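Local coordinates for protein 2,3-dihydroxybenzoate-AMP ligase (Bacillus subtilis, PDB 1MDB) that belongs to the ANL group of AMP-binding enzymes and binds adenosine monophosphate and 2,3-dihydroxy-benzoic acid, at residues A65-L70 against E167-E172; A123-I128 against N153-G158. All blocks are in the same frame, centred on the assembly; numbering follows the deposited sequence.

Contact 1: A65-L70 against E167-E172; sequences AGFQKL and EDLHTE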
loop_
_atom_site.group_PDB
_atom_site.type_symbol
_atom_site.label_atom_id
_atom_site.label_comp_id
_atom_site.label_asym_id
_atom_site.label_seq_id
_atom_site.Cartn_x
_atom_site.Cartn_y
_atom_site.Cartn_z
ATOM N N ALA A 65 13.466 25.140 5.520
ATOM C CA ALA A 65 14.580 26.079 5.560
ATOM C C ALA A 65 15.838 25.347 5.989
ATOM O O ALA A 65 16.919 25.588 5.449
ATOM C CB ALA A 65 14.273 27.229 6.519
ATOM N N GLY A 66 15.697 24.442 6.958
ATOM C CA GLY A 66 16.848 23.680 7.412
ATOM C C GLY A 66 17.382 22.776 6.312
ATOM O O GLY A 66 18.591 22.671 6.117
ATOM N N PHE A 67 16.474 22.113 5.605
ATOM C CA PHE A 67 16.835 21.229 4.499
ATOM C C PHE A 67 17.577 22.046 3.442
ATOM O O PHE A 67 18.621 21.635 2.953
ATOM C CB PHE A 67 15.575 20.614 3.854
ATOM C CG PHE A 67 14.990 19.428 4.607
ATOM C CD1 PHE A 67 13.660 19.051 4.400
ATOM C CD2 PHE A 67 15.766 18.669 5.476
ATOM C CE1 PHE A 67 13.114 17.932 5.050
ATOM C CE2 PHE A 67 15.230 17.542 6.132
ATOM C CZ PHE A 67 13.907 17.175 5.919
ATOM N N GLN A 68 17.020 23.205 3.088
ATOM C CA GLN A 68 17.633 24.072 2.084
ATOM C C GLN A 68 19.019 24.513 2.531
ATOM O O GLN A 68 19.978 24.453 1.764
ATOM C CB GLN A 68 16.772 25.309 1.840
ATOM C CG GLN A 68 17.291 26.188 0.721
ATOM C CD GLN A 68 16.458 27.434 0.531
ATOM O OE1 GLN A 68 16.428 28.317 1.398
ATOM N NE2 GLN A 68 15.768 27.516 -0.605
ATOM N N LYS A 69 19.113 24.960 3.778
ATOM C CA LYS A 69 20.384 25.400 4.330
ATOM C C LYS A 69 21.370 24.244 4.264
ATOM O O LYS A 69 22.561 24.443 4.047
ATOM C CB LYS A 69 20.202 25.852 5.778
ATOM C CG LYS A 69 21.374 26.642 6.329
ATOM C CD LYS A 69 20.999 27.312 7.638
ATOM C CE LYS A 69 22.045 28.325 8.054
ATOM N NZ LYS A 69 21.644 29.084 9.274
ATOM N N LEU A 70 20.863 23.030 4.440
ATOM C CA LEU A 70 21.710 21.845 4.387
ATOM C C LEU A 70 22.285 21.687 2.979
ATOM O O LEU A 70 23.347 21.092 2.794
ATOM C CB LEU A 70 20.897 20.604 4.761
ATOM C CG LEU A 70 21.652 19.299 5.005
ATOM C CD1 LEU A 70 22.722 19.512 6.074
ATOM C CD2 LEU A 70 20.661 18.228 5.448
ATOM N N GLU A 167 16.138 16.980 14.444
ATOM C CA GLU A 167 15.675 18.061 15.312
ATOM C C GLU A 167 16.517 19.332 15.251
ATOM O O GLU A 167 16.023 20.416 15.556
ATOM C CB GLU A 167 15.597 17.585 16.768
ATOM C CG GLU A 167 16.952 17.394 17.436
ATOM C CD GLU A 167 16.839 16.906 18.876
ATOM O OE1 GLU A 167 17.887 16.718 19.528
ATOM O OE2 GLU A 167 15.703 16.705 19.355
ATOM N N ASP A 168 17.779 19.207 14.856
ATOM C CA ASP A 168 18.645 20.377 14.777
ATOM C C ASP A 168 18.596 21.084 13.420
ATOM O O ASP A 168 19.391 21.982 13.158
ATOM C CB ASP A 168 20.095 19.996 15.118
ATOM C CG ASP A 168 20.259 19.556 16.570
ATOM O OD1 ASP A 168 19.622 20.167 17.453
ATOM O OD2 ASP A 168 21.029 18.610 16.839
ATOM N N LEU A 169 17.650 20.700 12.569
ATOM C CA LEU A 169 17.537 21.318 11.252
ATOM C C LEU A 169 16.555 22.488 11.166
ATOM O O LEU A 169 16.757 23.417 10.387
ATOM C CB LEU A 169 17.177 20.260 10.205
ATOM C CG LEU A 169 18.319 19.302 9.865
ATOM C CD1 LEU A 169 17.825 18.173 8.978
ATOM C CD2 LEU A 169 19.421 20.082 9.178
ATOM N N HIS A 170 15.496 22.449 11.962
ATOM C CA HIS A 170 14.514 23.521 11.944
ATOM C C HIS A 170 15.209 24.859 12.174
ATOM O O HIS A 170 16.067 24.981 13.053
ATOM C CB HIS A 170 13.459 23.294 13.029
ATOM C CG HIS A 170 12.774 21.968 12.931
ATOM N ND1 HIS A 170 13.436 20.776 13.134
ATOM C CD2 HIS A 170 11.495 21.643 12.626
ATOM C CE1 HIS A 170 12.593 19.774 12.959
ATOM N NE2 HIS A 170 11.409 20.272 12.650
ATOM N N THR A 171 14.826 25.854 11.385
ATOM C CA THR A 171 15.408 27.183 11.479
ATOM C C THR A 171 14.378 28.220 11.038
ATOM O O THR A 171 13.213 27.892 10.812
ATOM C CB THR A 171 16.659 27.286 10.581
ATOM O OG1 THR A 171 17.328 28.531 10.815
ATOM C CG2 THR A 171 16.264 27.199 9.120
ATOM N N GLU A 172 14.812 29.472 10.919
ATOM C CA GLU A 172 13.926 30.549 10.500
ATOM C C GLU A 172 13.427 30.305 9.073
ATOM O O GLU A 172 14.213 30.006 8.177
ATOM C CB GLU A 172 14.665 31.885 10.561
ATOM C CG GLU A 172 13.751 33.087 10.560
ATOM C CD GLU A 172 12.707 32.988 11.650
ATOM O OE1 GLU A 172 13.057 32.529 12.759
ATOM O OE2 GLU A 172 11.543 33.370 11.403
#
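The carbonyl O of Leu169 lies 3.0 Å from Gly66 CA, a CA-H...O contact bent to 134° at the hydrogen. No conventional hydrogen bond joins helical residues 65-70 to residues 167-172, and this approach is the closest between them. Gly66 carries no side chain to hold the loop off, and the oxygen comes right up to the helix backbone. Next to it Ala65 offers only a methyl group: its CB is 3.2 Å from Glu172 O and is pressed tightly against the methyl of Thr171. That methyl, Thr171 CG2, stands between its own backbone N and carbonyl carbon and reaches 3.5 Å from Gly66 N. Leu169 fills the other flank, its branched end suited to bridging two apolar neighbours. CD1 meets Phe67 CE2 at 3.9 Å, the two side chains crossing at about a right angle, while CD2 faces Leu70 CD2 more loosely at 4.3 Å. His170 NE2 bonds Glu90 OE1 of helix 86-98, onto which the Phe67 ring also packs, and a backbone bond joins Thr171 to Arg62, one turn earlier on helix 53-70. Phe67, Leu70 and Leu169 all rest on Ile155 of strand 154-157, so helix and loop lie against one face of the sheet.

Contact 2: A123-I128 against N153-G158; sequences AAAYII and NIIVAG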
loop_
_atom_site.group_PDB
_atom_site.type_symbol
_atom_site.label_atom_id
_atom_site.label_comp_id
_atom_site.label_asym_id
_atom_site.label_seq_id
_atom_site.Cartn_x
_atom_site.Cartn_y
_atom_site.Cartn_z
ATOM N N ALA A 123 20.015 9.922 -4.739
ATOM C CA ALA A 123 19.557 10.617 -3.542
ATOM C C ALA A 123 20.562 11.591 -2.937
ATOM O O ALA A 123 21.755 11.287 -2.819
ATOM C CB ALA A 123 19.136 9.591 -2.489
ATOM N N ALA A 124 20.059 12.757 -2.541
ATOM C CA ALA A 124 20.878 13.794 -1.920
ATOM C C ALA A 124 20.880 13.630 -0.406
ATOM O O ALA A 124 21.727 14.205 0.296
ATOM C CB ALA A 124 20.344 15.171 -2.286
ATOM N N ALA A 125 19.924 12.853 0.097
ATOM C CA ALA A 125 19.801 12.616 1.529
ATOM C C ALA A 125 19.038 11.332 1.844
ATOM O O ALA A 125 18.258 10.822 1.031
ATOM C CB ALA A 125 19.130 13.817 2.196
ATOM N N TYR A 126 19.291 10.802 3.032
ATOM C CA TYR A 126 18.670 9.565 3.507
ATOM C C TYR A 126 18.160 9.921 4.885
ATOM O O TYR A 126 18.934 10.361 5.739
ATOM C CB TYR A 126 19.733 8.461 3.595
ATOM C CG TYR A 126 19.288 7.096 4.118
ATOM C CD1 TYR A 126 20.210 6.245 4.726
ATOM C CD2 TYR A 126 17.979 6.645 3.976
ATOM C CE1 TYR A 126 19.848 4.989 5.180
ATOM C CE2 TYR A 126 17.605 5.386 4.426
ATOM C CZ TYR A 126 18.550 4.560 5.029
ATOM O OH TYR A 126 18.213 3.298 5.467
ATOM N N ILE A 127 16.861 9.757 5.099
ATOM C CA ILE A 127 16.249 10.088 6.385
ATOM C C ILE A 127 15.710 8.847 7.109
ATOM O O ILE A 127 14.845 8.135 6.589
ATOM C CB ILE A 127 15.116 11.106 6.183
ATOM C CG1 ILE A 127 15.681 12.361 5.500
ATOM C CG2 ILE A 127 14.479 11.459 7.521
ATOM C CD1 ILE A 127 14.646 13.463 5.255
ATOM N N ILE A 128 16.223 8.610 8.314
ATOM C CA ILE A 128 15.844 7.447 9.120
ATOM C C ILE A 128 15.604 7.768 10.595
ATOM O O ILE A 128 15.970 8.842 11.085
ATOM C CB ILE A 128 16.962 6.386 9.129
ATOM C CG1 ILE A 128 18.277 7.048 9.565
ATOM C CG2 ILE A 128 17.103 5.727 7.763
ATOM C CD1 ILE A 128 19.372 6.068 9.934
ATOM N N ASN A 153 24.428 13.173 3.484
ATOM C CA ASN A 153 23.411 13.767 4.336
ATOM C C ASN A 153 22.512 12.671 4.896
ATOM O O ASN A 153 21.501 12.309 4.298
ATOM C CB ASN A 153 22.595 14.801 3.558
ATOM C CG ASN A 153 23.436 15.997 3.135
ATOM O OD1 ASN A 153 24.262 16.484 3.908
ATOM N ND2 ASN A 153 23.226 16.481 1.908
ATOM N N ILE A 154 22.920 12.126 6.037
ATOM C CA ILE A 154 22.176 11.072 6.717
ATOM C C ILE A 154 21.484 11.766 7.865
ATOM O O ILE A 154 22.136 12.215 8.802
ATOM C CB ILE A 154 23.111 9.988 7.296
ATOM C CG1 ILE A 154 23.923 9.340 6.177
ATOM C CG2 ILE A 154 22.287 8.951 8.069
ATOM C CD1 ILE A 154 23.100 8.669 5.134
ATOM N N ILE A 155 20.164 11.867 7.782
ATOM C CA ILE A 155 19.387 12.549 8.811
ATOM C C ILE A 155 18.636 11.549 9.685
ATOM O O ILE A 155 17.951 10.649 9.180
ATOM C CB ILE A 155 18.406 13.533 8.160
ATOM C CG1 ILE A 155 19.194 14.517 7.286
ATOM C CG2 ILE A 155 17.592 14.243 9.230
ATOM C CD1 ILE A 155 18.351 15.297 6.272
ATOM N N VAL A 156 18.766 11.715 10.995
ATOM C CA VAL A 156 18.148 10.805 11.945
ATOM C C VAL A 156 17.159 11.463 12.881
ATOM O O VAL A 156 17.488 12.439 13.566
ATOM C CB VAL A 156 19.212 10.121 12.821
ATOM C CG1 VAL A 156 18.556 9.118 13.753
ATOM C CG2 VAL A 156 20.262 9.458 11.943
ATOM N N ALA A 157 15.939 10.940 12.914
ATOM C CA ALA A 157 14.953 11.479 13.828
ATOM C C ALA A 157 15.211 10.690 15.101
ATOM O O ALA A 157 14.851 9.518 15.200
ATOM C CB ALA A 157 13.525 11.246 13.307
ATOM N N GLY A 158 15.874 11.338 16.056
ATOM C CA GLY A 158 16.217 10.698 17.315
ATOM C C GLY A 158 17.708 10.869 17.560
ATOM O O GLY A 158 18.304 11.840 17.089
HETATM O O HOH W 1 24.764 13.822 0.301
#
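With CG1 of Ile154 anti to its carbonyl carbon and chi1 and chi2 both -60°, CD1 turns toward Tyr126, resting 3.7 Å from Tyr126 CB at the edge of the ring, near its plane. On the same face CG1 of Ile128 stands between its backbone N and carbonyl carbon (chi1 53°), within 3.9 Å of Val156 CG2, while Ile128 CG2 sits over the rim of one face of the Tyr126 ring. Beneath these side chains, strands 125-128 and 154-157 pair in parallel, their axes 4.7 Å apart and inclined by 17°. Tyr126 and Ile128 each bond the neighbouring strand through both N and O: Tyr126 N to Asn153 O (3.0 Å) and Ile155 N to Tyr126 O open the pairing, and Ile128 N to Ile155 O and Ala157 N to Ile128 O complete it. Ile127 and Ile155 occupy the other face side by side, CG1 of Ile127 being 4.0 Å from Ile155 CB. Asn153 ND2 donates to Ala124 O (3.2 Å), which also accepts from a water. Helix 137-147 covers Tyr126 and Ile154, and Tyr126 OH bonds Gln81 OE1. The isoleucines and Val156 suit the extended backbone. Peptide groups buried between hydrocarbon faces are satisfied by bonds between strands, and at the start of strand 154-157 the Asn153 amide and a water add to them.

In the fold
From the N terminus, helix 53-70 comes first and supplies residues 65-70, followed by strand 77-80, helix 86-98 and strand 101-104. After strand 125-132, helix 137-147 leads to strand 154-157, which pairs in parallel with 125-132, a beta-alpha-beta crossover whose short loop of chain is closed by contact 2. Contact 1 closes the longer loop when residues 167-172 return to helix 53-70, so contact 2 is nested inside it. Their centres lie about 13 Å apart, and the two touch directly: Phe67 packs on Ile127 and Ile155, while Leu70 and Leu169 also reach Ile155. Together they join helix, loop and sheet within the AMP-binding family region.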